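Local coordinates for flagellar hook protein FlgE (Caulobacter crescentus CB15, PDB 5AY6) that forms, as the full-length protein, the flagellar hook, a universal joint that probably passes motor torque to the filament, and is represented here by a central fragment, at residues K143-S148 with Q195-L200; P204-N209 with D270-D275. All blocks are in the same frame, centred on the assembly; numbering follows the deposited sequence.

Contact 1: residues K143-S148 with Q195-L200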
# COMPACT_ATOMS: atom_id res chain seq x y z
N LYS A 143 9.63 9.75 -0.65
CA LYS A 143 9.50 8.73 -1.70
C LYS A 143 8.65 7.55 -1.23
O LYS A 143 9.13 6.42 -1.14
CB LYS A 143 10.89 8.25 -2.14
CG LYS A 143 11.78 9.37 -2.68
CD LYS A 143 13.10 8.82 -3.21
CE LYS A 143 14.13 9.92 -3.42
NZ LYS A 143 13.61 11.02 -4.29
N LEU A 144 7.39 7.82 -0.91
CA LEU A 144 6.53 6.82 -0.30
C LEU A 144 6.06 5.73 -1.26
O LEU A 144 5.98 5.93 -2.47
CB LEU A 144 5.31 7.50 0.32
CG LEU A 144 5.62 8.35 1.56
CD1 LEU A 144 4.36 9.01 2.07
CD2 LEU A 144 6.24 7.47 2.62
N TYR A 145 5.75 4.58 -0.68
CA TYR A 145 5.18 3.45 -1.40
C TYR A 145 3.93 3.83 -2.18
O TYR A 145 3.07 4.57 -1.68
CB TYR A 145 4.83 2.33 -0.42
CG TYR A 145 4.06 1.18 -1.04
CD1 TYR A 145 2.69 1.03 -0.82
CD2 TYR A 145 4.69 0.24 -1.84
CE1 TYR A 145 1.98 -0.02 -1.38
CE2 TYR A 145 3.99 -0.81 -2.41
CZ TYR A 145 2.64 -0.93 -2.18
OH TYR A 145 1.95 -1.98 -2.75
N ASP A 146 3.86 3.33 -3.40
CA ASP A 146 2.66 3.45 -4.23
C ASP A 146 2.49 2.17 -5.03
O ASP A 146 3.39 1.78 -5.76
CB ASP A 146 2.75 4.65 -5.17
CG ASP A 146 1.45 4.90 -5.89
OD1 ASP A 146 1.13 4.14 -6.83
OD2 ASP A 146 0.74 5.86 -5.51
N PRO A 147 1.32 1.52 -4.90
CA PRO A 147 1.09 0.23 -5.55
C PRO A 147 1.20 0.30 -7.08
O PRO A 147 1.38 -0.73 -7.73
CB PRO A 147 -0.34 -0.14 -5.12
CG PRO A 147 -0.95 1.14 -4.65
CD PRO A 147 0.17 1.95 -4.10
N SER A 148 1.10 1.51 -7.62
CA SER A 148 1.16 1.70 -9.07
C SER A 148 2.49 2.25 -9.57
O SER A 148 3.03 1.75 -10.55
CB SER A 148 0.03 2.64 -9.50
OG SER A 148 0.21 3.07 -10.83
N GLN A 195 -2.83 -4.35 9.57
CA GLN A 195 -3.05 -4.04 8.16
C GLN A 195 -1.75 -4.19 7.38
O GLN A 195 -0.69 -3.76 7.84
CB GLN A 195 -3.59 -2.63 8.03
CG GLN A 195 -3.70 -2.12 6.61
CD GLN A 195 -3.87 -0.63 6.56
OE1 GLN A 195 -2.91 0.13 6.74
NE2 GLN A 195 -5.10 -0.18 6.34
N TRP A 196 -1.84 -4.80 6.20
CA TRP A 196 -0.67 -4.98 5.34
C TRP A 196 -1.00 -4.57 3.90
O TRP A 196 -2.14 -4.71 3.46
CB TRP A 196 -0.20 -6.44 5.38
CG TRP A 196 0.30 -6.90 6.73
CD1 TRP A 196 -0.43 -7.05 7.88
CD2 TRP A 196 1.65 -7.26 7.07
NE1 TRP A 196 0.37 -7.48 8.90
CE2 TRP A 196 1.65 -7.62 8.43
CE3 TRP A 196 2.85 -7.32 6.35
CZ2 TRP A 196 2.81 -8.04 9.09
CZ3 TRP A 196 4.00 -7.73 7.01
CH2 TRP A 196 3.97 -8.08 8.37
N TYR A 197 -0.01 -4.05 3.19
CA TYR A 197 -0.16 -3.76 1.76
C TYR A 197 0.41 -4.93 0.97
O TYR A 197 1.54 -5.36 1.22
CB TYR A 197 0.54 -2.46 1.37
CG TYR A 197 -0.02 -1.21 2.02
CD1 TYR A 197 -1.30 -1.20 2.54
CD2 TYR A 197 0.73 -0.05 2.10
CE1 TYR A 197 -1.83 -0.07 3.14
CE2 TYR A 197 0.22 1.09 2.70
CZ TYR A 197 -1.06 1.08 3.21
OH TYR A 197 -1.58 2.21 3.79
N ALA A 198 -0.37 -5.46 0.03
CA ALA A 198 0.03 -6.67 -0.67
C ALA A 198 0.02 -6.52 -2.19
O ALA A 198 -0.76 -5.76 -2.74
CB ALA A 198 -0.88 -7.82 -0.27
N GLU A 199 0.92 -7.25 -2.84
CA GLU A 199 0.90 -7.37 -4.29
C GLU A 199 1.09 -8.82 -4.69
O GLU A 199 1.86 -9.56 -4.07
CB GLU A 199 2.00 -6.51 -4.94
CG GLU A 199 1.90 -5.03 -4.62
CD GLU A 199 3.10 -4.23 -5.09
OE1 GLU A 199 3.68 -4.55 -6.16
OE2 GLU A 199 3.47 -3.27 -4.39
N LEU A 200 0.36 -9.23 -5.72
CA LEU A 200 0.65 -10.48 -6.40
C LEU A 200 1.41 -10.12 -7.67
O LEU A 200 1.06 -9.15 -8.34
CB LEU A 200 -0.63 -11.25 -6.71
CG LEU A 200 -1.23 -12.00 -5.51
CD1 LEU A 200 -2.64 -12.47 -5.85
CD2 LEU A 200 -0.35 -13.16 -5.12
O HOH W 1 -0.62 -2.79 -2.19

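Contact 2: residues P204-N209 with D270-D275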
# COMPACT_ATOMS: atom_id res chain seq x y z
N PRO A 204 9.23 -10.44 -13.48
CA PRO A 204 9.26 -9.34 -14.46
C PRO A 204 9.58 -9.88 -15.85
O PRO A 204 10.53 -10.65 -16.01
CB PRO A 204 10.37 -8.43 -13.93
CG PRO A 204 10.37 -8.68 -12.45
CD PRO A 204 10.07 -10.15 -12.30
N GLY A 205 8.77 -9.52 -16.84
CA GLY A 205 8.96 -10.03 -18.18
C GLY A 205 8.14 -11.28 -18.50
O GLY A 205 7.99 -11.63 -19.67
N ASP A 206 7.61 -11.95 -17.48
CA ASP A 206 6.76 -13.12 -17.71
C ASP A 206 5.36 -12.72 -18.19
O ASP A 206 4.60 -13.57 -18.68
CB ASP A 206 6.64 -13.97 -16.45
CG ASP A 206 7.67 -15.08 -16.39
OD1 ASP A 206 8.74 -14.94 -17.02
OD2 ASP A 206 7.42 -16.09 -15.70
N LEU A 207 5.02 -11.45 -18.04
CA LEU A 207 3.75 -10.92 -18.53
C LEU A 207 3.96 -10.02 -19.74
O LEU A 207 4.91 -9.24 -19.78
CB LEU A 207 3.02 -10.14 -17.44
CG LEU A 207 2.70 -10.82 -16.11
CD1 LEU A 207 1.90 -9.88 -15.21
CD2 LEU A 207 1.96 -12.13 -16.32
N ALA A 208 3.06 -10.11 -20.71
CA ALA A 208 3.16 -9.31 -21.92
C ALA A 208 2.67 -7.88 -21.73
O ALA A 208 3.05 -6.97 -22.47
CB ALA A 208 2.39 -9.97 -23.05
N ASN A 209 1.82 -7.67 -20.73
CA ASN A 209 1.08 -6.41 -20.60
C ASN A 209 1.75 -5.35 -19.74
O ASN A 209 1.26 -4.22 -19.64
CB ASN A 209 -0.31 -6.71 -20.04
CG ASN A 209 -0.25 -7.42 -18.71
OD1 ASN A 209 0.11 -8.60 -18.65
ND2 ASN A 209 -0.60 -6.72 -17.64
N ASP A 270 4.29 -13.60 -24.81
CA ASP A 270 4.20 -14.34 -26.06
C ASP A 270 5.16 -15.52 -26.17
O ASP A 270 4.78 -16.62 -26.58
CB ASP A 270 4.47 -13.41 -27.24
CG ASP A 270 4.44 -14.14 -28.58
OD1 ASP A 270 3.52 -14.95 -28.81
OD2 ASP A 270 5.38 -13.93 -29.38
N ALA A 271 6.42 -15.27 -25.83
CA ALA A 271 7.50 -16.24 -25.97
C ALA A 271 7.24 -17.54 -25.21
O ALA A 271 7.65 -18.61 -25.65
CB ALA A 271 8.82 -15.63 -25.50
N LEU A 272 6.54 -17.45 -24.08
CA LEU A 272 6.25 -18.63 -23.28
C LEU A 272 5.28 -19.56 -24.01
O LEU A 272 5.37 -20.78 -23.89
CB LEU A 272 5.67 -18.22 -21.91
CG LEU A 272 6.55 -17.29 -21.08
CD1 LEU A 272 5.83 -16.82 -19.83
CD2 LEU A 272 7.86 -17.98 -20.70
N GLY A 273 4.36 -18.97 -24.77
CA GLY A 273 3.42 -19.72 -25.59
C GLY A 273 2.55 -20.68 -24.79
O GLY A 273 2.27 -21.79 -25.24
N ILE A 274 2.12 -20.24 -23.62
CA ILE A 274 1.35 -21.08 -22.70
C ILE A 274 -0.09 -20.62 -22.55
O ILE A 274 -0.43 -19.49 -22.91
CB ILE A 274 2.01 -21.13 -21.31
CG1 ILE A 274 2.22 -19.71 -20.77
CG2 ILE A 274 3.35 -21.86 -21.38
CD1 ILE A 274 2.89 -19.66 -19.40
N ASP A 275 -0.93 -21.50 -22.01
CA ASP A 275 -2.37 -21.28 -21.93
C ASP A 275 -2.79 -20.38 -20.77
O ASP A 275 -2.02 -20.13 -19.85
CB ASP A 275 -3.11 -22.62 -21.78
CG ASP A 275 -2.92 -23.52 -22.98
OD1 ASP A 275 -2.74 -23.00 -24.10
OD2 ASP A 275 -2.96 -24.76 -22.80

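Contact 1: residues K143-S148 with Q195-L200
Tyr145 reaches from the loop between helices 137-140 and 152-157 onto strand 195-202 and meets Glu199 and Tyr197 there. Its CG stands anti to the backbone N (chi1 172°), which carries the ring across to the strand. At the far end the hydroxyl donates to the carboxylate: Tyr145 OH lies 2.6 Å from Glu199 OE2, on the anti side of that oxygen and 20° out of the carboxylate plane. The two side chains come from opposite directions; ring and carboxylate are nearly coplanar, and Glu199 OE2 lies at the ring edge, 3.2 Å from Tyr145 CE2. A water donates both to Tyr145 OH and to Ala198 O, tying the phenol to the strand backbone as well. Nearer the root of the ring, Tyr145 CD1 rests 3.7 Å from Tyr197 CD2; the two rings run nearly parallel (19°) with centroids 5.7 Å apart, too far displaced for a full stack. Tyr197 OH is bonded elsewhere, to Ser54 O. Tyrosine suits position 145 because it offers an apolar ring to Tyr197 and a hydroxyl to Glu199. Glu199 OE2 also accepts from Met152 N, while OE1 takes bonds from Ser153 OG and Gln214 NE2. With both oxygens of this buried carboxylate supplied with donors, its negative charge is probably stabilised and its orientation fixed.

Contact 2: residues P204-N209 with D270-D275
Leu272 and Asp206 make the nearer of two van der Waals contacts between these loops, and no hydrogen bond or salt bridge joins the two segments directly. Leu272 CD1 comes to 3.7 Å from the backbone oxygen Asp206 O and to 4.3 Å from Asp206 CG. The leucine has its CG beside its own backbone N and anti to the carbonyl carbon (chi1 -57°), an arrangement that sends the methyl across to the other loop. A branched aliphatic chain suits this half-covered place, since it can lie against the neighbouring backbone and also touch Arg181 of strand 180-189. The second touch is slighter: Ala208 CB points at the other segment and stops 4.5 Å from Asp270 N. Its methyl is small enough to let the backbones come close, with Ala208 CA 6.6 Å from Asp270 CA.

Residues 204-209 belong to the connection between the antiparallel neighbours 195-202 and 214-222, and residues 270-275 to the long loop leading into strand 277-291, so the contact lays one loop of the FlaE D2 family region against another at the surface.

Polar bonds act from just outside. Backbone bonds link Asp206 with Ala269 and Ala208 with Thr267, and Asn209 OD1 accepts from Thr267 N. Within 270-275, three residues with helical backbone angles end in a turn whose bond from Gly273 N to Asp270 O is weak; Gly273 then takes positive phi (59°), a conformation easily reached without a side chain. Just before it, Leu272 O accepts from Lys177 NZ.

In the fold
Contact 1 lies near the middle of the chain, its centre about 3 Å from the chain centre, whereas contact 2 is at the periphery, about 26 Å out; the two centres are about 24 Å apart. They come in series along the sequence: contact 1 closes on strand 195-202, and the loop that leaves this strand soon opens contact 2. Strand 195-202, the middle one of an antiparallel five-stranded sheet, thus connects them. Contact 1 anchors the loop after helix 137-140 to that sheet, and contact 2 joins two surface loops, one leading into the mixed sheet. The strand therefore runs from a buried junction towards an exposed one, and the two probably serve different parts of the fold.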